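Local coordinates for protein mRNA export factor (Human herpesvirus 1, PDB 4YXP) that regulates viral gene expression, inhibits host splicing and exports viral intronless mRNAs from the nucleus, working as a homodimer whose folded C-terminal part binds zinc, at residues 141-146 with 201-206; 147-152 with 194-199; 155-160 with 233-238. All blocks are in the same frame, centred on the assembly; numbering follows the deposited sequence.

Interaction 1. Residues 141-146 with 201-206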
loop_
_atom_site.group_PDB
_atom_site.type_symbol
_atom_site.label_atom_id
_atom_site.label_comp_id
_atom_site.label_asym_id
_atom_site.label_seq_id
_atom_site.Cartn_x
_atom_site.Cartn_y
_atom_site.Cartn_z
ATOM N N PRO B 141 -15.206 12.769 -6.392
ATOM C CA PRO B 141 -14.701 11.501 -5.837
ATOM C C PRO B 141 -13.440 10.956 -6.510
ATOM O O PRO B 141 -12.619 10.331 -5.834
ATOM C CB PRO B 141 -15.872 10.535 -6.051
ATOM C CG PRO B 141 -17.077 11.404 -6.062
ATOM C CD PRO B 141 -16.641 12.681 -6.722
ATOM N N ILE B 142 -13.290 11.183 -7.811
ATOM C CA ILE B 142 -12.148 10.655 -8.547
ATOM C C ILE B 142 -10.907 11.496 -8.246
ATOM O O ILE B 142 -9.853 10.961 -7.888
ATOM C CB ILE B 142 -12.449 10.597 -10.061
ATOM C CG1 ILE B 142 -13.558 9.577 -10.324
ATOM C CG2 ILE B 142 -11.195 10.235 -10.856
ATOM C CD1 ILE B 142 -14.025 9.508 -11.771
ATOM N N ILE B 143 -11.032 12.811 -8.381
ATOM C CA ILE B 143 -9.915 13.704 -8.092
ATOM C C ILE B 143 -9.552 13.623 -6.608
ATOM O O ILE B 143 -8.369 13.631 -6.246
ATOM C CB ILE B 143 -10.243 15.149 -8.519
ATOM C CG1 ILE B 143 -10.411 15.206 -10.045
ATOM C CG2 ILE B 143 -9.153 16.113 -8.060
ATOM C CD1 ILE B 143 -10.844 16.547 -10.584
ATOM N N GLY B 144 -10.569 13.526 -5.756
ATOM C CA GLY B 144 -10.362 13.535 -4.317
ATOM C C GLY B 144 -9.572 12.364 -3.742
ATOM O O GLY B 144 -9.061 12.450 -2.622
ATOM N N THR B 145 -9.473 11.267 -4.486
ATOM C CA THR B 145 -8.772 10.079 -3.985
ATOM C C THR B 145 -7.432 9.860 -4.683
ATOM O O THR B 145 -6.889 8.754 -4.665
ATOM C CB THR B 145 -9.630 8.805 -4.141
ATOM O OG1 THR B 145 -10.048 8.661 -5.504
ATOM C CG2 THR B 145 -10.857 8.865 -3.235
ATOM N N THR B 146 -6.889 10.915 -5.283
ATOM C CA THR B 146 -5.593 10.820 -5.955
ATOM C C THR B 146 -4.514 10.286 -5.003
ATOM O O THR B 146 -3.692 9.454 -5.389
ATOM C CB THR B 146 -5.153 12.188 -6.519
ATOM O OG1 THR B 146 -6.080 12.613 -7.528
ATOM C CG2 THR B 146 -3.757 12.112 -7.137
ATOM N N ASN B 201 -1.543 17.047 -3.638
ATOM C CA ASN B 201 -1.181 18.186 -2.802
ATOM C C ASN B 201 -2.255 19.270 -2.848
ATOM O O ASN B 201 -2.647 19.799 -1.812
ATOM C CB ASN B 201 0.167 18.769 -3.234
ATOM C CG ASN B 201 0.523 20.033 -2.476
ATOM O OD1 ASN B 201 0.344 21.147 -2.976
ATOM N ND2 ASN B 201 1.024 19.869 -1.258
ATOM N N ARG B 202 -2.728 19.598 -4.046
ATOM C CA ARG B 202 -3.752 20.629 -4.194
ATOM C C ARG B 202 -5.055 20.187 -3.532
ATOM O O ARG B 202 -5.778 21.004 -2.959
ATOM C CB ARG B 202 -4.005 20.949 -5.667
ATOM C CG ARG B 202 -2.766 21.320 -6.463
ATOM C CD ARG B 202 -2.084 22.572 -5.942
ATOM N NE ARG B 202 -0.996 22.984 -6.826
ATOM C CZ ARG B 202 0.205 22.409 -6.859
ATOM N NH1 ARG B 202 0.487 21.392 -6.053
ATOM N NH2 ARG B 202 1.128 22.853 -7.702
ATOM N N VAL B 203 -5.357 18.895 -3.619
ATOM C CA VAL B 203 -6.562 18.357 -2.995
ATOM C C VAL B 203 -6.516 18.582 -1.486
ATOM O O VAL B 203 -7.474 19.086 -0.897
ATOM C CB VAL B 203 -6.742 16.859 -3.322
ATOM C CG1 VAL B 203 -7.822 16.229 -2.439
ATOM C CG2 VAL B 203 -7.102 16.678 -4.792
ATOM N N GLU B 204 -5.405 18.210 -0.856
ATOM C CA GLU B 204 -5.317 18.278 0.597
ATOM C C GLU B 204 -5.212 19.721 1.091
ATOM O O GLU B 204 -5.448 19.987 2.267
ATOM C CB GLU B 204 -4.132 17.451 1.113
ATOM C CG GLU B 204 -2.754 17.996 0.773
ATOM C CD GLU B 204 -1.637 17.169 1.400
ATOM O OE1 GLU B 204 -1.313 17.404 2.583
ATOM O OE2 GLU B 204 -1.087 16.282 0.710
ATOM N N ARG B 205 -4.872 20.650 0.200
ATOM C CA ARG B 205 -4.837 22.068 0.563
ATOM C C ARG B 205 -6.229 22.699 0.462
ATOM O O ARG B 205 -6.409 23.874 0.781
ATOM C CB ARG B 205 -3.843 22.837 -0.317
ATOM C CG ARG B 205 -2.381 22.443 -0.089
ATOM C CD ARG B 205 -1.387 23.430 -0.699
ATOM N NE ARG B 205 -1.860 24.040 -1.945
ATOM C CZ ARG B 205 -1.108 24.263 -3.023
ATOM N NH1 ARG B 205 0.174 23.918 -3.049
ATOM N NH2 ARG B 205 -1.647 24.835 -4.091
ATOM N N GLY B 206 -7.206 21.918 0.013
ATOM C CA GLY B 206 -8.594 22.352 0.003
ATOM C C GLY B 206 -8.911 23.543 -0.885
ATOM O O GLY B 206 -9.803 24.332 -0.573
#
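V203 meets I143 and G144 where the last turn of helix 188-204 comes up against the short helix 141-144, and the way its fork is turned decides what each methyl touches. With CG1 anti to the backbone N (chi1 168°), the valine sends its two branches to neighbouring residues. V203 CG2 lies 3.9 Å from I143 CG2, a methyl-to-methyl contact in which the two side chains cross obliquely, and it also approaches the backbone, V203 CG2 to I143 O being 3.6 Å. V203 CG1 turns to the next residue, 4.0 Å from G144 O. The absence of a side chain on G144 is matched by close main chains: the CA atoms of G144 and V203 are 6.3 Å apart. On I143 it is the short branch that does the touching, while the longer one leads away from the valine.

The carbonyl that V203 covers is already engaged. I143 O accepts the backbone N of T146 at 3.2 Å and T146 OG1 at 2.8 Å, both donors coming from one side of the carbonyl plane; the hydroxyl stands tilted 24° from it. Helix 188-204 ends here in a Schellman motif, G206 N bonding to V203 O. P141 and I142 pack on Y268 of the second subunit.

No hydrogen bond or salt bridge joins the two segments. A single valine fork lies against a methyl and two peptide oxygens, so the attraction across this junction is van der Waals contact, and I143 O draws its two hydrogen bonds from T146, not from the other segment.

Interaction 2. Residues 147-152 with 194-199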
loop_
_atom_site.group_PDB
_atom_site.type_symbol
_atom_site.label_atom_id
_atom_site.label_comp_id
_atom_site.label_asym_id
_atom_site.label_seq_id
_atom_site.Cartn_x
_atom_site.Cartn_y
_atom_site.Cartn_z
ATOM N N ALA B 147 -4.526 10.761 -3.764
ATOM C CA ALA B 147 -3.516 10.362 -2.781
ATOM C C ALA B 147 -3.527 8.857 -2.526
ATOM O O ALA B 147 -2.503 8.278 -2.166
ATOM C CB ALA B 147 -3.730 11.109 -1.475
ATOM N N ALA B 148 -4.683 8.227 -2.709
ATOM C CA ALA B 148 -4.829 6.803 -2.431
ATOM C C ALA B 148 -4.099 5.950 -3.468
ATOM O O ALA B 148 -3.398 4.997 -3.116
ATOM C CB ALA B 148 -6.297 6.426 -2.377
ATOM N N VAL B 149 -4.259 6.285 -4.745
ATOM C CA VAL B 149 -3.582 5.530 -5.795
ATOM C C VAL B 149 -2.088 5.865 -5.753
ATOM O O VAL B 149 -1.246 4.993 -5.987
ATOM C CB VAL B 149 -4.216 5.785 -7.201
ATOM C CG1 VAL B 149 -4.419 7.264 -7.476
ATOM C CG2 VAL B 149 -3.374 5.138 -8.301
ATOM N N LEU B 150 -1.757 7.110 -5.420
ATOM C CA LEU B 150 -0.361 7.500 -5.221
ATOM C C LEU B 150 0.317 6.644 -4.151
ATOM O O LEU B 150 1.380 6.065 -4.392
ATOM C CB LEU B 150 -0.268 8.978 -4.838
ATOM C CG LEU B 150 1.121 9.507 -4.470
ATOM C CD1 LEU B 150 2.103 9.306 -5.619
ATOM C CD2 LEU B 150 1.045 10.976 -4.085
ATOM N N ASP B 151 -0.293 6.568 -2.970
ATOM C CA ASP B 151 0.272 5.795 -1.859
ATOM C C ASP B 151 0.421 4.317 -2.212
ATOM O O ASP B 151 1.437 3.685 -1.894
ATOM C CB ASP B 151 -0.598 5.927 -0.602
ATOM C CG ASP B 151 -0.377 7.236 0.134
ATOM O OD1 ASP B 151 0.492 8.030 -0.292
ATOM O OD2 ASP B 151 -1.067 7.464 1.154
ATOM N N ASN B 152 -0.600 3.762 -2.857
ATOM C CA ASN B 152 -0.592 2.352 -3.217
ATOM C C ASN B 152 0.535 2.026 -4.202
ATOM O O ASN B 152 1.295 1.077 -3.993
ATOM C CB ASN B 152 -1.945 1.948 -3.813
ATOM C CG ASN B 152 -2.188 0.449 -3.739
ATOM O OD1 ASN B 152 -1.525 -0.265 -2.983
ATOM N ND2 ASN B 152 -3.144 -0.033 -4.515
ATOM N N VAL B 194 5.132 12.450 -10.005
ATOM C CA VAL B 194 5.145 13.900 -9.845
ATOM C C VAL B 194 3.735 14.471 -10.058
ATOM O O VAL B 194 3.272 15.314 -9.286
ATOM C CB VAL B 194 6.157 14.559 -10.801
ATOM C CG1 VAL B 194 6.007 16.083 -10.791
ATOM C CG2 VAL B 194 7.573 14.179 -10.406
ATOM N N ILE B 195 3.052 14.016 -11.101
ATOM C CA ILE B 195 1.724 14.545 -11.408
ATOM C C ILE B 195 0.732 14.169 -10.311
ATOM O O ILE B 195 -0.011 15.020 -9.824
ATOM C CB ILE B 195 1.239 14.064 -12.789
ATOM C CG1 ILE B 195 2.128 14.640 -13.895
ATOM C CG2 ILE B 195 -0.220 14.462 -13.026
ATOM C CD1 ILE B 195 2.165 16.169 -13.956
ATOM N N LEU B 196 0.713 12.903 -9.916
ATOM C CA LEU B 196 -0.187 12.469 -8.854
ATOM C C LEU B 196 0.120 13.199 -7.543
ATOM O O LEU B 196 -0.794 13.559 -6.804
ATOM C CB LEU B 196 -0.099 10.955 -8.643
ATOM C CG LEU B 196 -0.631 10.048 -9.756
ATOM C CD1 LEU B 196 -0.572 8.597 -9.308
ATOM C CD2 LEU B 196 -2.052 10.418 -10.169
ATOM N N ALA B 197 1.401 13.417 -7.254
ATOM C CA ALA B 197 1.786 14.109 -6.027
ATOM C C ALA B 197 1.316 15.562 -6.055
ATOM O O ALA B 197 0.844 16.087 -5.045
ATOM C CB ALA B 197 3.291 14.047 -5.822
ATOM N N ARG B 198 1.456 16.207 -7.208
ATOM C CA ARG B 198 1.016 17.589 -7.361
ATOM C C ARG B 198 -0.494 17.678 -7.180
ATOM O O ARG B 198 -0.986 18.523 -6.440
ATOM C CB ARG B 198 1.419 18.143 -8.730
ATOM C CG ARG B 198 2.895 18.487 -8.844
ATOM C CD ARG B 198 3.311 18.760 -10.286
ATOM N NE ARG B 198 2.648 19.925 -10.871
ATOM C CZ ARG B 198 3.107 21.173 -10.806
ATOM N NH1 ARG B 198 4.235 21.448 -10.163
ATOM N NH2 ARG B 198 2.431 22.159 -11.385
ATOM N N LEU B 199 -1.224 16.795 -7.852
ATOM C CA LEU B 199 -2.679 16.796 -7.769
ATOM C C LEU B 199 -3.132 16.505 -6.336
ATOM O O LEU B 199 -3.998 17.192 -5.804
ATOM C CB LEU B 199 -3.270 15.775 -8.745
ATOM C CG LEU B 199 -4.792 15.754 -8.899
ATOM C CD1 LEU B 199 -5.326 17.117 -9.328
ATOM C CD2 LEU B 199 -5.205 14.690 -9.904
#
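Two helices of the all-helical folded domain, 146-167 and 188-204, pass each other here in a largely antiparallel sense, and L150 of the first reaches to L196 and A197 of the second. The leucine's fork divides its contacts. L150 CD1 rests 4.1 Å from L196 CB, whereas the other methyl presses on the neighbouring backbone, L150 CD2 to A197 CA being 3.8 Å. The side chain of A197 is small, consistent with so close an approach; L150 CD2 and A197 CB are 4.2 Å apart.

The axes approach to 9.3 Å with a crossing angle of -140°, and L150 and L196 are the residues whose CA atoms lie nearest, 6.2 Å apart. Segment 194-199 belongs to the long sequence span of the CHC2-type zinc finger, but this part of it is helix-on-helix packing away from the metal. The two leucine side chains run alongside each other, pointing opposite ways. At L150 a chi1 of 175° swings CG away from the backbone N and out to the other helix; at L196, chi1 -68° sets CG opposite the carbonyl carbon, so that its end passes beside L150 towards V149, whose CG1 is a looser 4.5 Å from L196 CD1. V149 also touches A119 of helix 112-132, while D151 forms a salt bridge with R108 and packs on T155 of the second subunit.

Interaction 3. Residues 155-160 with 233-238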
loop_
_atom_site.group_PDB
_atom_site.type_symbol
_atom_site.label_atom_id
_atom_site.label_comp_id
_atom_site.label_asym_id
_atom_site.label_seq_id
_atom_site.Cartn_x
_atom_site.Cartn_y
_atom_site.Cartn_z
ATOM N N THR B 155 3.956 2.301 -2.517
ATOM C CA THR B 155 4.224 1.171 -1.635
ATOM C C THR B 155 4.721 -0.022 -2.454
ATOM O O THR B 155 5.667 -0.704 -2.070
ATOM C CB THR B 155 2.962 0.778 -0.824
ATOM O OG1 THR B 155 2.644 1.822 0.103
ATOM C CG2 THR B 155 3.172 -0.527 -0.052
ATOM N N ARG B 156 4.095 -0.256 -3.599
ATOM C CA ARG B 156 4.405 -1.443 -4.387
ATOM C C ARG B 156 5.692 -1.294 -5.204
ATOM O O ARG B 156 6.420 -2.269 -5.392
ATOM C CB ARG B 156 3.214 -1.776 -5.294
ATOM C CG ARG B 156 2.018 -2.315 -4.502
ATOM C CD ARG B 156 0.694 -2.285 -5.272
ATOM N NE ARG B 156 -0.418 -2.626 -4.379
ATOM C CZ ARG B 156 -0.864 -3.862 -4.155
ATOM N NH1 ARG B 156 -0.319 -4.904 -4.778
ATOM N NH2 ARG B 156 -1.873 -4.059 -3.310
ATOM N N LEU B 157 5.995 -0.079 -5.657
ATOM C CA LEU B 157 7.115 0.126 -6.581
ATOM C C LEU B 157 8.395 0.685 -5.947
ATOM O O LEU B 157 9.415 0.788 -6.624
ATOM C CB LEU B 157 6.685 1.066 -7.714
ATOM C CG LEU B 157 5.658 0.529 -8.714
ATOM C CD1 LEU B 157 5.213 1.639 -9.652
ATOM C CD2 LEU B 157 6.212 -0.645 -9.508
ATOM N N ARG B 158 8.358 1.036 -4.664
ATOM C CA ARG B 158 9.479 1.760 -4.056
ATOM C C ARG B 158 10.828 1.036 -4.215
ATOM O O ARG B 158 11.815 1.662 -4.608
ATOM C CB ARG B 158 9.199 2.037 -2.572
ATOM C CG ARG B 158 10.286 2.856 -1.878
ATOM C CD ARG B 158 9.922 3.174 -0.434
ATOM N NE ARG B 158 8.648 3.880 -0.323
ATOM C CZ ARG B 158 8.503 5.200 -0.392
ATOM N NH1 ARG B 158 9.557 5.986 -0.576
ATOM N NH2 ARG B 158 7.295 5.739 -0.278
ATOM N N PRO B 159 10.887 -0.277 -3.918
ATOM C CA PRO B 159 12.188 -0.951 -4.063
ATOM C C PRO B 159 12.683 -1.026 -5.507
ATOM O O PRO B 159 13.885 -0.919 -5.749
ATOM C CB PRO B 159 11.919 -2.358 -3.512
ATOM C CG PRO B 159 10.728 -2.197 -2.633
ATOM C CD PRO B 159 9.882 -1.178 -3.330
ATOM N N PHE B 160 11.769 -1.218 -6.452
ATOM C CA PHE B 160 12.126 -1.224 -7.866
ATOM C C PHE B 160 12.663 0.134 -8.299
ATOM O O PHE B 160 13.682 0.224 -8.991
ATOM C CB PHE B 160 10.914 -1.598 -8.726
ATOM C CG PHE B 160 11.146 -1.432 -10.201
ATOM C CD1 PHE B 160 11.986 -2.296 -10.885
ATOM C CD2 PHE B 160 10.521 -0.416 -10.905
ATOM C CE1 PHE B 160 12.199 -2.149 -12.245
ATOM C CE2 PHE B 160 10.730 -0.263 -12.265
ATOM C CZ PHE B 160 11.570 -1.128 -12.934
ATOM N N ALA B 233 0.457 0.988 -19.454
ATOM C CA ALA B 233 1.344 0.503 -20.507
ATOM C C ALA B 233 2.794 0.867 -20.201
ATOM O O ALA B 233 3.704 0.053 -20.372
ATOM C CB ALA B 233 0.930 1.072 -21.854
ATOM N N GLY B 234 2.996 2.094 -19.738
ATOM C CA GLY B 234 4.329 2.617 -19.515
ATOM C C GLY B 234 5.063 1.965 -18.360
ATOM O O GLY B 234 6.247 1.651 -18.467
ATOM N N LEU B 235 4.365 1.756 -17.251
ATOM C CA LEU B 235 4.997 1.203 -16.062
ATOM C C LEU B 235 5.198 -0.301 -16.199
ATOM O O LEU B 235 6.189 -0.840 -15.714
ATOM C CB LEU B 235 4.172 1.532 -14.818
ATOM C CG LEU B 235 4.217 3.005 -14.399
ATOM C CD1 LEU B 235 3.303 3.253 -13.215
ATOM C CD2 LEU B 235 5.641 3.458 -14.067
ATOM N N ILE B 236 4.278 -0.978 -16.874
ATOM C CA ILE B 236 4.488 -2.385 -17.198
ATOM C C ILE B 236 5.734 -2.524 -18.075
ATOM O O ILE B 236 6.485 -3.488 -17.943
ATOM C CB ILE B 236 3.256 -3.000 -17.886
ATOM C CG1 ILE B 236 2.106 -3.122 -16.885
ATOM C CG2 ILE B 236 3.591 -4.376 -18.477
ATOM C CD1 ILE B 236 0.789 -3.544 -17.504
ATOM N N GLU B 237 5.949 -1.565 -18.973
ATOM C CA GLU B 237 7.070 -1.649 -19.902
ATOM C C GLU B 237 8.415 -1.549 -19.184
ATOM O O GLU B 237 9.317 -2.339 -19.456
ATOM C CB GLU B 237 6.982 -0.557 -20.976
ATOM C CG GLU B 237 8.142 -0.612 -21.971
ATOM C CD GLU B 237 7.939 0.283 -23.180
ATOM O OE1 GLU B 237 7.333 1.365 -23.037
ATOM O OE2 GLU B 237 8.390 -0.103 -24.281
ATOM N N ILE B 238 8.561 -0.588 -18.275
ATOM C CA ILE B 238 9.861 -0.369 -17.648
ATOM C C ILE B 238 10.173 -1.504 -16.675
ATOM O O ILE B 238 11.338 -1.821 -16.445
ATOM C CB ILE B 238 9.942 1.010 -16.951
ATOM C CG1 ILE B 238 8.954 1.118 -15.787
ATOM C CG2 ILE B 238 9.707 2.121 -17.961
ATOM C CD1 ILE B 238 9.170 2.356 -14.929
#
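L157 and F160, one helical turn apart on helix 146-167, reach across to L235 and I238 on helix 230-241, the helix that leads directly into H242 of the CHC2-type zinc finger. Segment 155-160 begins at the dimer interface: T155 OG1 is hydrogen-bonded to T155 OG1 of the second subunit. R156 follows, its NE bonded to N152 OD1 one turn back.

The first contact is at L157. Its methyl CD1 approaches L235 CD1 at 4.4 Å, a meeting of branch ends between backbones that are well separated, their CA atoms 9.8 Å apart. L157 also packs on F112 and F193, so this leucine joins several helices. After it the helix is kinked: the N atoms of P159 and F160 make no bond to the preceding turn, in the proline's case because it has no N-H. R158 forms a salt bridge with D174, and P159 packs on D104 of the second subunit.

F160 then brings an aromatic ring. With CG anti to the backbone N (chi1 172°), the ring extends towards helix 230-241 and bridges a CA separation of 10.1 Å to I238. The isoleucine meets it with the end of its longer branch: a chi1 of 64° tucks I238 CG1 between N and C, and from there CD1 comes to the ring, the two side chains crossing. I238 CD1 lies 4.0 Å from F160 CE2. The ring also meets that of H242, a zinc ligand, with planes at about 90°; the F160 side chain is about 6 Å from the zinc ion, making it a second-shell neighbour of the site. At the ring edge, near its plane, F160 CZ comes to 3.6 Å from I238 O.

Helix 146-167 and helix 188-204 tie the three contacts together. Interactions 1 and 2 share helix 188-204, have centres 9 Å apart and touch directly: T146 CG2 packs 3.3 Å from L196 O, and I143 CG2 lies 4.2 Å from L199 CD1. Interactions 2 and 3 share helix 146-167; their centres are 14 Å apart and they adjoin only through the sequence. Interaction 1 and interaction 3, 23 Å apart between centres, sit on opposite sides of the chain's centre. Interaction 3 alone borders the zinc site, whereas the other two lie away from it. Residues of all three pairs of segments also reach the second subunit, consistent with an intertwined dimer.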